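Side-chain contacts in PfhB2 (PDB 6U8T), which probably acts as a YopT-type cysteine protease within a toxin of Pasteurella multocida: residues I75-I78 / K79-Q82; A43-I46 / A47-S51. The protein carries 1 engineered substitution. One frame throughout, in Å; residues are numbered along the deposited sequence.

Contact 1 of 2, residues I75-I78 / K79-Q82; sequences IDSI and KKLQ
Ile75 and Lys79 run side by side and point the same way, the branch methyl CG2 of Ile75 meeting the aliphatic CD of Lys79 at 4.1 Å. Beneath this pair Lys79 N donates to Ile75 O over 2.9 Å. One residue further round, Lys80 bends at its third and fourth torsions (chi3 -97°) and folds back along the backbone, which leaves its NZ 3.5 Å from Ser77 CA. The end of this exposed chain thus lies over the Ser77 backbone, in a strained and perhaps mobile conformation, and its ammonium nitrogen NZ stays 6.3 Å from Asp76 OD2, too far for a salt bridge, although the opposite charges may still attract weakly.

Four successive i to i+4 backbone bonds identify the whole segment as regular alpha-helix within helix 72-87. The bond from Leu81 N to Ser77 O is 3.2 Å long and close to straight, at 172°. Gln82 N reaches Ile78 O at 2.9 Å, and Gln82 CB also packs on that same oxygen at 3.2 Å.

Ile78 O accepts a further hydrogen bond from Ser40 OG, so two donors hold this carbonyl. Ser77 OG, set opposite its own backbone N across the CA–CB bond (chi1 -175°), bonds to His44 NE2 on helix 20-51, while Asp76 OD1 is bonded by Gln72 NE2. Leu81 packs against Leu97 and Trp101 of helix 91-104.

Contact 2 of 2, residues A43-I46 / A47-S51; sequences AHWI and ANKVS
The indole of Trp45 carries Lys49 on one face: Lys49 CG stands 3.9 Å from the centroid of the Trp45 six-membered ring and only 8° off its normal, a CH-pi contact over the middle of the ring. Further along the same lysine, CE approaches Trp45 CZ2 at 3.6 Å and Trp45 NE1 at 3.7 Å, so two methylenes of the chain touch the indole. A bend at the second torsion of Lys49 (chi2 -59°) brings the chain across the ring, while the first torsion of Trp45 (chi1 -172°) swings CG opposite the backbone N and sets the indole beside the path of Lys49. Trp45 NE1 hydrogen-bonds Glu181 OE1 of the second subunit, and the ring also stacks with Phe175 of that subunit. The imidazole of His44 meets the ring of Trp101, and its ND1 bonds to Ser40 O.

The pairing follows from the i to i+4 spacing of helix 20-51, in which Lys49 N donates to Trp45 O at 3.0 Å. The next pair on the helix is looser: Ile46 CG2 and Val50 CG2 are 4.4 Å apart, whereas Val50 N bonds Ile46 O at 3.0 Å.

Lys49 thus divides its chemistry, methylenes on the aromatic face and the ammonium near two acids. Its NZ makes long, weak ion pairs with Asp56 and with Glu181 of the second subunit, whose carboxylate, already bonded to the indole N-H, may gain some stabilisation from the nearby charge at this subunit interface.

Contact 2 comes first along the chain, on the C-terminal part of the long helix 20-51, and contact 1 follows on the next helix, 72-87. Their centres lie about 14 Å apart, both displaced from the middle of the chain in the same direction. The helices also meet through side-chain packing: Ile78 CG1 lies on His44 ND1 at 3.5 Å, and Leu81 CD2 rests 3.9 Å from Ala43 CB. Helix 91-104 touches both contacts, so three helices converge here. Contact 2 additionally reaches the second subunit, whereas contact 1 touches no other chain, placing the intrachain helix packing next to the dimer interface.

Contact 1 of 2, residues I75-I78 / K79-Q82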
loop_
_atom_site.group_PDB
_atom_site.type_symbol
_atom_site.label_atom_id
_atom_site.label_comp_id
_atom_site.label_asym_id
_atom_site.label_seq_id
_atom_site.Cartn_x
_atom_site.Cartn_y
_atom_site.Cartn_z
ATOM N N ILE C 75 22.925 -5.263 -13.577
ATOM C CA ILE C 75 21.790 -4.322 -13.826
ATOM C C ILE C 75 21.033 -4.797 -15.081
ATOM O O ILE C 75 19.783 -4.849 -15.047
ATOM C CB ILE C 75 22.276 -2.862 -13.955
ATOM C CG1 ILE C 75 22.621 -2.275 -12.582
ATOM C CG2 ILE C 75 21.261 -1.994 -14.671
ATOM C CD1 ILE C 75 23.667 -1.140 -12.624
ATOM N N ASP C 76 21.765 -5.139 -16.133
ATOM C CA ASP C 76 21.189 -5.561 -17.432
ATOM C C ASP C 76 20.395 -6.847 -17.200
ATOM O O ASP C 76 19.261 -6.932 -17.671
ATOM C CB ASP C 76 22.274 -5.747 -18.507
ATOM C CG ASP C 76 23.017 -4.471 -18.876
ATOM O OD1 ASP C 76 22.447 -3.357 -18.681
ATOM O OD2 ASP C 76 24.202 -4.608 -19.324
ATOM N N SER C 77 20.981 -7.808 -16.509
ATOM C CA SER C 77 20.363 -9.133 -16.217
ATOM C C SER C 77 19.140 -8.965 -15.297
ATOM O O SER C 77 18.148 -9.651 -15.498
ATOM C CB SER C 77 21.378 -10.051 -15.640
ATOM O OG SER C 77 20.819 -11.336 -15.469
ATOM N N ILE C 78 19.217 -8.062 -14.321
ATOM C CA ILE C 78 18.105 -7.757 -13.395
ATOM C C ILE C 78 16.935 -7.148 -14.197
ATOM O O ILE C 78 15.781 -7.548 -13.964
ATOM C CB ILE C 78 18.597 -6.846 -12.253
ATOM C CG1 ILE C 78 19.419 -7.670 -11.248
ATOM C CG2 ILE C 78 17.406 -6.130 -11.588
ATOM C CD1 ILE C 78 20.117 -6.854 -10.179
ATOM N N LYS C 79 17.229 -6.228 -15.115
ATOM C CA LYS C 79 16.223 -5.554 -15.972
ATOM C C LYS C 79 15.531 -6.592 -16.873
ATOM O O LYS C 79 14.300 -6.496 -16.998
ATOM C CB LYS C 79 16.883 -4.428 -16.767
ATOM C CG LYS C 79 16.932 -3.111 -16.000
ATOM C CD LYS C 79 17.718 -2.019 -16.663
ATOM C CE LYS C 79 17.028 -0.675 -16.562
ATOM N NZ LYS C 79 17.137 -0.154 -15.182
ATOM N N LYS C 80 16.282 -7.539 -17.436
ATOM C CA LYS C 80 15.741 -8.647 -18.272
ATOM C C LYS C 80 14.695 -9.439 -17.468
ATOM O O LYS C 80 13.563 -9.604 -17.966
ATOM C CB LYS C 80 16.832 -9.626 -18.709
ATOM C CG LYS C 80 17.133 -9.787 -20.189
ATOM C CD LYS C 80 18.466 -10.593 -20.388
ATOM C CE LYS C 80 19.729 -9.749 -20.628
ATOM N NZ LYS C 80 20.840 -9.930 -19.639
ATOM N N LEU C 81 15.078 -9.965 -16.295
ATOM C CA LEU C 81 14.180 -10.784 -15.442
ATOM C C LEU C 81 12.974 -9.934 -15.012
ATOM O O LEU C 81 11.856 -10.440 -14.967
ATOM C CB LEU C 81 14.956 -11.284 -14.225
ATOM C CG LEU C 81 14.171 -12.180 -13.276
ATOM C CD1 LEU C 81 13.478 -13.297 -14.066
ATOM C CD2 LEU C 81 15.072 -12.771 -12.188
ATOM N N GLN C 82 13.206 -8.677 -14.648
ATOM C CA GLN C 82 12.157 -7.771 -14.154
ATOM C C GLN C 82 11.073 -7.612 -15.256
ATOM O O GLN C 82 9.902 -7.670 -14.957
ATOM C CB GLN C 82 12.806 -6.453 -13.776
ATOM C CG GLN C 82 11.798 -5.394 -13.356
ATOM C CD GLN C 82 12.326 -4.016 -13.670
ATOM O OE1 GLN C 82 13.537 -3.773 -13.646
ATOM N NE2 GLN C 82 11.429 -3.067 -13.761
#

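Contact 2 of 2, residues A43-I46 / A47-S51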
loop_
_atom_site.group_PDB
_atom_site.type_symbol
_atom_site.label_atom_id
_atom_site.label_comp_id
_atom_site.label_asym_id
_atom_site.label_seq_id
_atom_site.Cartn_x
_atom_site.Cartn_y
_atom_site.Cartn_z
ATOM N N ALA C 43 16.362 -12.292 -6.466
ATOM C CA ALA C 43 16.651 -13.536 -7.202
ATOM C C ALA C 43 18.133 -13.559 -7.558
ATOM O O ALA C 43 18.790 -14.586 -7.339
ATOM C CB ALA C 43 15.791 -13.658 -8.442
ATOM N N HIS C 44 18.651 -12.464 -8.117
ATOM C CA HIS C 44 20.089 -12.412 -8.558
ATOM C C HIS C 44 20.999 -12.547 -7.345
ATOM O O HIS C 44 21.956 -13.307 -7.440
ATOM C CB HIS C 44 20.380 -11.151 -9.355
ATOM C CG HIS C 44 19.938 -11.226 -10.771
ATOM N ND1 HIS C 44 18.597 -11.115 -11.158
ATOM C CD2 HIS C 44 20.674 -11.325 -11.904
ATOM C CE1 HIS C 44 18.537 -11.172 -12.477
ATOM N NE2 HIS C 44 19.810 -11.324 -12.949
ATOM N N TRP C 45 20.714 -11.833 -6.269
ATOM C CA TRP C 45 21.469 -11.898 -5.006
ATOM C C TRP C 45 21.503 -13.358 -4.491
ATOM O O TRP C 45 22.543 -13.833 -4.104
ATOM C CB TRP C 45 20.836 -10.958 -3.985
ATOM C CG TRP C 45 21.631 -10.810 -2.723
ATOM C CD1 TRP C 45 22.640 -9.921 -2.484
ATOM C CD2 TRP C 45 21.457 -11.558 -1.505
ATOM N NE1 TRP C 45 23.086 -10.055 -1.193
ATOM C CE2 TRP C 45 22.389 -11.045 -0.573
ATOM C CE3 TRP C 45 20.584 -12.594 -1.103
ATOM C CZ2 TRP C 45 22.478 -11.517 0.734
ATOM C CZ3 TRP C 45 20.665 -13.050 0.199
ATOM C CH2 TRP C 45 21.609 -12.532 1.096
ATOM N N ILE C 46 20.356 -14.045 -4.517
ATOM C CA ILE C 46 20.286 -15.443 -4.016
ATOM C C ILE C 46 21.191 -16.323 -4.899
ATOM O O ILE C 46 22.034 -17.032 -4.341
ATOM C CB ILE C 46 18.835 -15.946 -3.932
ATOM C CG1 ILE C 46 18.091 -15.226 -2.820
ATOM C CG2 ILE C 46 18.796 -17.435 -3.722
ATOM C CD1 ILE C 46 16.615 -15.565 -2.764
ATOM N N ALA C 47 21.049 -16.243 -6.223
ATOM C CA ALA C 47 21.879 -17.001 -7.197
ATOM C C ALA C 47 23.355 -16.706 -6.980
ATOM O O ALA C 47 24.153 -17.614 -7.099
ATOM C CB ALA C 47 21.488 -16.710 -8.621
ATOM N N ASN C 48 23.704 -15.466 -6.681
ATOM C CA ASN C 48 25.114 -15.048 -6.486
ATOM C C ASN C 48 25.647 -15.696 -5.204
ATOM O O ASN C 48 26.760 -16.230 -5.241
ATOM C CB ASN C 48 25.236 -13.529 -6.497
ATOM C CG ASN C 48 26.668 -13.069 -6.335
ATOM O OD1 ASN C 48 27.316 -12.814 -7.345
ATOM N ND2 ASN C 48 27.157 -12.947 -5.103
ATOM N N LYS C 49 24.887 -15.696 -4.116
ATOM C CA LYS C 49 25.341 -16.221 -2.804
ATOM C C LYS C 49 25.461 -17.745 -2.823
ATOM O O LYS C 49 26.357 -18.269 -2.180
ATOM C CB LYS C 49 24.389 -15.774 -1.709
ATOM C CG LYS C 49 24.480 -14.301 -1.385
ATOM C CD LYS C 49 25.832 -13.849 -0.929
ATOM C CE LYS C 49 25.758 -12.496 -0.271
ATOM N NZ LYS C 49 26.932 -12.295 0.600
ATOM N N VAL C 50 24.605 -18.425 -3.556
ATOM C CA VAL C 50 24.520 -19.914 -3.569
ATOM C C VAL C 50 25.579 -20.430 -4.540
ATOM O O VAL C 50 26.212 -21.406 -4.218
ATOM C CB VAL C 50 23.087 -20.324 -3.944
ATOM C CG1 VAL C 50 22.991 -21.728 -4.503
ATOM C CG2 VAL C 50 22.122 -20.098 -2.787
ATOM N N SER C 51 25.796 -19.745 -5.658
ATOM C CA SER C 51 26.814 -20.097 -6.669
ATOM C C SER C 51 28.217 -19.830 -6.120
ATOM O O SER C 51 29.120 -20.401 -6.698
ATOM C CB SER C 51 26.616 -19.343 -7.948
ATOM O OG SER C 51 27.410 -18.162 -7.949
#